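Long-range contacts in galactokinase (PDB 6TEQ), which probably transfers phosphate from ATP to galactose as a GHMP-family galactokinase, and is here bound to 2-deoxy-2-fluoro-galactose: residues A[55-60]-A[202-207]; A[62-67]-A[127-132]. All blocks are in the same frame, centred on the assembly; numbering follows the deposited sequence. Where two conformers were deposited one is given.

Both contacts are made by the long, interrupted strand 54-70, which pairs antiparallel with strand 202-207 in contact 1 and with strand 125-131 in contact 2, all within one mixed sheet. Their centres lie about 22 Å apart, and contact 2 is nested inside the loop that contact 1 closes. Contact 1 is at the sugar end: the side chain of C55 is about 6 Å from the bound fluorogalactose and that of P57 about 4 Å from the galactose-binding R40. Contact 2 faces the nucleotide side: the F129 and S131 side chains are about 5 Å from those of S80 and S141, respectively, which bind ADP in another structure of this protein.

Contact 1 (A[55-60]-A[202-207]); sequences CLPIAL and HALLLD
C55 and L206 form a hydrogen-bonded antiparallel pair. C55 N reaches L206 O at 2.9 Å, in the carbonyl plane, and L206 N returns a 3.0 Å bond to C55 O from above that carbonyl's plane, 36° out of it. L56 then turns its side chain onto the second strand. With CG anti to the backbone N (chi1 -165°), its CD1 lies 3.7 Å from A203 CB and also rests against L205 CB, while F313 and V314 of helix 294-318 pack on the leucine from outside the pair. The CA of L56 points a C-H at L204 O, 3.3 Å away. P57 follows: its carbonyl O accepts an almost straight bond of 2.9 Å from L204 N, arriving close to the line of the C=O bond, and its ring atom CG meets L204 CB obliquely at 4.2 Å. I58 sends CG2 to the same A203 methyl that L56 touches, so A203 CB is held between two branched side chains. At A59 the two short strand segments, whose N-to-C directions differ by 137° rather than an antiparallel 180°, have moved apart, and a water accepts from A59 N at 2.9 Å and bridges to H202 O. Along its other edge this part of strand 54-70 pairs with strand 33-42, which carries R40. A proline ring has no N-H to give, so the P57-L204 pairing has one backbone bond instead of two, and L204 O is met from this side by C-H groups of L56 and P57. Water takes over the link beyond I58, away from C55 and the sugar.

Contact 2 (A[62-67]-A[127-132]); sequences HRTFIA and AAFVSC
S131 OG is gripped twice, by T64 OG1 at 2.6 Å and by the backbone N of V133 just beyond the strand. Either hydroxyl of the T64-S131 pair could be the donor; T64 brings OG1 across by setting it anti to its carbonyl carbon (chi1 -67°). That placement directs its methyl CG2 elsewhere, to the edge of the F129 ring, 3.8 Å from CD1. I66 lies alongside the same ring, pointing the same way, and lays CG1 over one face, 3.9 Å from the ring centroid and offset toward the rim, while its CD1 closes on CZ at 3.5 Å. T149 of helix 141-156 touches both I66 and F129. With a leucine in place of F129 there is no flat face for I66 CG1 and no ring edge for T64 CG2, which would probably leave both less well packed and open a gap beside T149. F65 and V130 point to the other face of the sheet; their backbones exchange two bonds, the shorter being 2.7 Å from F65 N to V130 O, and that oxygen also lies in the plane of the F65 ring, at its edge. A67 and A128 repeat this reciprocal pair of backbone hydrogen bonds, and helix 12-27 packs on their methyls through F23. At the far end C132 N donates to R63 O at 3.2 Å, and C132 SG takes a weak bond from R63 N. C132 O meets the edge of the H62 imidazole, 3.4 Å from CD2, while H62 NE2 bonds to I7 O. Regular backbone pairing thus fixes the register, I66 and F129 pack against helix 141-156 on the face they share with the hydroxyl pair, and that pair sits at the strand end where the S131 side chain nears that of ADP-binding S141.

Contact 1 (A[55-60]-A[202-207])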
loop_
_atom_site.group_PDB
_atom_site.type_symbol
_atom_site.label_atom_id
_atom_site.label_comp_id
_atom_site.label_asym_id
_atom_site.label_seq_id
_atom_site.Cartn_x
_atom_site.Cartn_y
_atom_site.Cartn_z
ATOM N N CYS A 55 3.635 8.105 -7.817
ATOM C CA CYS A 55 2.551 7.178 -7.411
ATOM C C CYS A 55 1.298 7.992 -7.146
ATOM O O CYS A 55 1.392 9.228 -7.003
ATOM C CB CYS A 55 2.924 6.348 -6.184
ATOM S SG CYS A 55 4.608 5.675 -6.227
ATOM N N LEU A 56 0.173 7.301 -7.058
ATOM C CA LEU A 56 -1.122 7.950 -6.797
ATOM C C LEU A 56 -2.036 7.061 -5.982
ATOM O O LEU A 56 -3.041 6.576 -6.512
ATOM C CB LEU A 56 -1.730 8.366 -8.137
ATOM C CG LEU A 56 -2.882 9.348 -8.028
ATOM C CD1 LEU A 56 -2.400 10.716 -7.525
ATOM C CD2 LEU A 56 -3.555 9.497 -9.369
ATOM N N PRO A 57 -1.705 6.861 -4.687
ATOM C CA PRO A 57 -2.607 6.080 -3.844
ATOM C C PRO A 57 -3.705 6.907 -3.180
ATOM O O PRO A 57 -3.647 8.110 -3.096
ATOM C CB PRO A 57 -1.661 5.544 -2.760
ATOM C CG PRO A 57 -0.600 6.641 -2.600
ATOM C CD PRO A 57 -0.370 7.121 -4.057
ATOM N N ILE A 58 -4.742 6.155 -2.810
ATOM C CA ILE A 58 -5.793 6.604 -1.865
ATOM C C ILE A 58 -5.739 5.698 -0.659
ATOM O O ILE A 58 -5.326 4.504 -0.776
ATOM C CB ILE A 58 -7.182 6.611 -2.507
ATOM C CG1 ILE A 58 -7.614 5.230 -2.978
ATOM C CG2 ILE A 58 -7.222 7.634 -3.620
ATOM C CD1 ILE A 58 -9.060 5.102 -3.291
ATOM N N ALA A 59 -6.183 6.242 0.452
ATOM C CA ALA A 59 -6.347 5.442 1.673
ATOM C C ALA A 59 -7.745 4.837 1.617
ATOM O O ALA A 59 -8.751 5.562 1.336
ATOM C CB ALA A 59 -6.185 6.300 2.883
ATOM N N LEU A 60 -7.861 3.553 1.907
ATOM C CA LEU A 60 -9.178 2.918 2.045
ATOM C C LEU A 60 -9.861 3.329 3.352
ATOM O O LEU A 60 -9.223 3.724 4.325
ATOM C CB LEU A 60 -9.016 1.410 1.967
ATOM C CG LEU A 60 -8.687 0.837 0.604
ATOM C CD1 LEU A 60 -8.322 -0.610 0.805
ATOM C CD2 LEU A 60 -9.887 0.950 -0.320
ATOM N N HIS A 202 -9.255 12.753 -1.686
ATOM C CA HIS A 202 -8.072 13.072 -2.496
ATOM C C HIS A 202 -7.198 11.837 -2.679
ATOM O O HIS A 202 -7.181 10.979 -1.783
ATOM C CB HIS A 202 -7.263 14.172 -1.808
ATOM C CG HIS A 202 -7.982 15.457 -1.732
ATOM N ND1 HIS A 202 -8.999 15.672 -0.831
ATOM C CD2 HIS A 202 -7.858 16.568 -2.479
ATOM C CE1 HIS A 202 -9.437 16.913 -0.998
ATOM N NE2 HIS A 202 -8.771 17.492 -2.026
ATOM N N ALA A 203 -6.476 11.820 -3.802
ATOM C CA ALA A 203 -5.363 10.910 -4.051
ATOM C C ALA A 203 -4.066 11.644 -3.735
ATOM O O ALA A 203 -4.015 12.859 -3.918
ATOM C CB ALA A 203 -5.487 10.420 -5.487
ATOM N N LEU A 204 -3.082 10.896 -3.319
ATOM C CA LEU A 204 -1.814 11.435 -2.923
ATOM C C LEU A 204 -0.816 11.339 -4.093
ATOM O O LEU A 204 -0.338 10.210 -4.465
ATOM C CB LEU A 204 -1.319 10.641 -1.729
ATOM C CG LEU A 204 -0.025 11.190 -1.122
ATOM C CD1 LEU A 204 -0.333 12.416 -0.299
ATOM C CD2 LEU A 204 0.658 10.147 -0.271
ATOM N N LEU A 205 -0.599 12.416 -4.851
ATOM C CA LEU A 205 0.447 12.348 -5.931
ATOM C C LEU A 205 1.814 12.449 -5.235
ATOM O O LEU A 205 2.210 13.522 -4.756
ATOM C CB LEU A 205 0.215 13.488 -6.919
ATOM C CG LEU A 205 1.251 13.602 -8.006
ATOM C CD1 LEU A 205 1.433 12.314 -8.799
ATOM C CD2 LEU A 205 0.919 14.773 -8.892
ATOM N N LEU A 206 2.432 11.287 -5.094
ATOM C CA LEU A 206 3.640 11.092 -4.274
ATOM C C LEU A 206 4.821 11.019 -5.229
ATOM O O LEU A 206 4.864 10.195 -6.150
ATOM C CB LEU A 206 3.438 9.820 -3.465
ATOM C CG LEU A 206 4.681 9.356 -2.721
ATOM C CD1 LEU A 206 4.972 10.302 -1.580
ATOM C CD2 LEU A 206 4.478 7.952 -2.216
ATOM N N ASP A 207 5.790 11.893 -4.992
ATOM C CA ASP A 207 7.025 11.927 -5.738
ATOM C C ASP A 207 8.107 11.306 -4.904
ATOM O O ASP A 207 8.410 11.862 -3.849
ATOM C CB ASP A 207 7.278 13.370 -6.163
ATOM C CG ASP A 207 8.461 13.537 -7.104
ATOM O OD1 ASP A 207 9.400 12.717 -7.043
ATOM O OD2 ASP A 207 8.396 14.508 -7.921
HETATM O O HOH W 1 -7.309 8.923 0.443
#

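Contact 2 (A[62-67]-A[127-132])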
loop_
_atom_site.group_PDB
_atom_site.type_symbol
_atom_site.label_atom_id
_atom_site.label_comp_id
_atom_site.label_asym_id
_atom_site.label_seq_id
_atom_site.Cartn_x
_atom_site.Cartn_y
_atom_site.Cartn_z
ATOM N N HIS A 62 -10.994 1.106 5.203
ATOM C CA HIS A 62 -10.617 -0.111 5.959
ATOM C C HIS A 62 -9.333 0.204 6.718
ATOM O O HIS A 62 -8.323 0.609 6.092
ATOM C CB HIS A 62 -10.354 -1.291 5.032
ATOM C CG HIS A 62 -11.564 -1.659 4.256
ATOM N ND1 HIS A 62 -12.010 -0.849 3.228
ATOM C CD2 HIS A 62 -12.432 -2.692 4.371
ATOM C CE1 HIS A 62 -13.143 -1.363 2.751
ATOM N NE2 HIS A 62 -13.395 -2.517 3.410
ATOM N N ARG A 63 -9.329 0.017 8.033
ATOM C CA ARG A 63 -8.230 0.378 8.922
ATOM C C ARG A 63 -7.843 -0.798 9.809
ATOM O O ARG A 63 -8.718 -1.682 10.119
ATOM C CB ARG A 63 -8.585 1.597 9.727
ATOM C CG ARG A 63 -8.840 2.842 8.856
ATOM C CD ARG A 63 -9.690 3.902 9.515
ATOM N NE ARG A 63 -9.014 4.770 10.485
ATOM C CZ ARG A 63 -8.232 5.805 10.202
ATOM N NH1 ARG A 63 -7.953 6.124 8.951
ATOM N NH2 ARG A 63 -7.761 6.556 11.186
ATOM N N THR A 64 -6.601 -0.711 10.275
ATOM C CA THR A 64 -6.088 -1.526 11.393
ATOM C C THR A 64 -6.153 -0.610 12.621
ATOM O O THR A 64 -5.525 0.482 12.588
ATOM C CB THR A 64 -4.677 -2.008 11.125
ATOM O OG1 THR A 64 -4.823 -2.906 10.034
ATOM C CG2 THR A 64 -3.972 -2.687 12.283
ATOM N N PHE A 65 -6.754 -1.101 13.692
ATOM C CA PHE A 65 -6.907 -0.404 14.966
ATOM C C PHE A 65 -5.991 -1.027 15.991
ATOM O O PHE A 65 -5.873 -2.261 16.078
ATOM C CB PHE A 65 -8.339 -0.491 15.495
ATOM C CG PHE A 65 -9.293 0.288 14.635
ATOM C CD1 PHE A 65 -9.792 -0.266 13.483
ATOM C CD2 PHE A 65 -9.835 1.486 15.070
ATOM C CE1 PHE A 65 -10.639 0.472 12.682
ATOM C CE2 PHE A 65 -10.650 2.243 14.251
ATOM C CZ PHE A 65 -11.081 1.706 13.076
ATOM N N ILE A 66 -5.198 -0.169 16.611
ATOM C CA ILE A 66 -4.215 -0.613 17.623
ATOM C C ILE A 66 -4.621 0.010 18.941
ATOM O O ILE A 66 -4.628 1.254 19.071
ATOM C CB ILE A 66 -2.772 -0.264 17.309
ATOM C CG1 ILE A 66 -1.756 -0.912 18.273
ATOM C CG2 ILE A 66 -2.560 1.224 17.096
ATOM C CD1 ILE A 66 -0.340 -0.491 18.014
ATOM N N ALA A 67 -4.899 -0.842 19.910
ATOM C CA ALA A 67 -5.013 -0.393 21.332
ATOM C C ALA A 67 -3.607 -0.563 21.933
ATOM O O ALA A 67 -3.036 -1.657 21.820
ATOM C CB ALA A 67 -6.073 -1.192 22.042
ATOM N N ALA A 127 0.245 -4.143 23.064
ATOM C CA ALA A 127 -0.733 -3.747 22.034
ATOM C C ALA A 127 -1.654 -4.897 21.649
ATOM O O ALA A 127 -1.224 -6.091 21.662
ATOM C CB ALA A 127 -0.057 -3.140 20.825
ATOM N N ALA A 128 -2.800 -4.472 21.187
ATOM C CA ALA A 128 -3.833 -5.339 20.589
ATOM C C ALA A 128 -4.256 -4.711 19.263
ATOM O O ALA A 128 -4.604 -3.538 19.179
ATOM C CB ALA A 128 -5.015 -5.532 21.465
ATOM N N PHE A 129 -4.239 -5.524 18.234
ATOM C CA PHE A 129 -4.659 -5.110 16.871
ATOM C C PHE A 129 -5.965 -5.812 16.459
ATOM O O PHE A 129 -6.105 -7.042 16.622
ATOM C CB PHE A 129 -3.596 -5.569 15.862
ATOM C CG PHE A 129 -2.305 -4.883 16.043
ATOM C CD1 PHE A 129 -2.099 -3.668 15.427
ATOM C CD2 PHE A 129 -1.342 -5.368 16.915
ATOM C CE1 PHE A 129 -0.878 -3.027 15.548
ATOM C CE2 PHE A 129 -0.139 -4.707 17.052
ATOM C CZ PHE A 129 0.067 -3.528 16.414
ATOM N N VAL A 130 -6.870 -5.030 15.895
ATOM C CA VAL A 130 -8.080 -5.480 15.188
ATOM C C VAL A 130 -8.056 -4.778 13.828
ATOM O O VAL A 130 -7.880 -3.588 13.790
ATOM C CB VAL A 130 -9.382 -5.213 15.955
ATOM C CG1 VAL A 130 -10.541 -5.576 15.091
ATOM C CG2 VAL A 130 -9.384 -5.986 17.295
ATOM N N SER A 131 -8.177 -5.551 12.732
ATOM C CA SER A 131 -8.142 -4.987 11.382
ATOM C C SER A 131 -9.345 -5.424 10.560
ATOM O O SER A 131 -9.866 -6.532 10.775
ATOM C CB SER A 131 -6.832 -5.384 10.717
ATOM O OG SER A 131 -6.649 -4.720 9.497
ATOM N N CYS A 132 -9.665 -4.638 9.547
ATOM C CA CYS A 132 -10.529 -5.091 8.453
ATOM C C CYS A 132 -9.799 -4.916 7.097
ATOM O O CYS A 132 -10.501 -4.944 6.090
ATOM C CB CYS A 132 -11.850 -4.365 8.492
ATOM S SG CYS A 132 -11.670 -2.578 8.290
#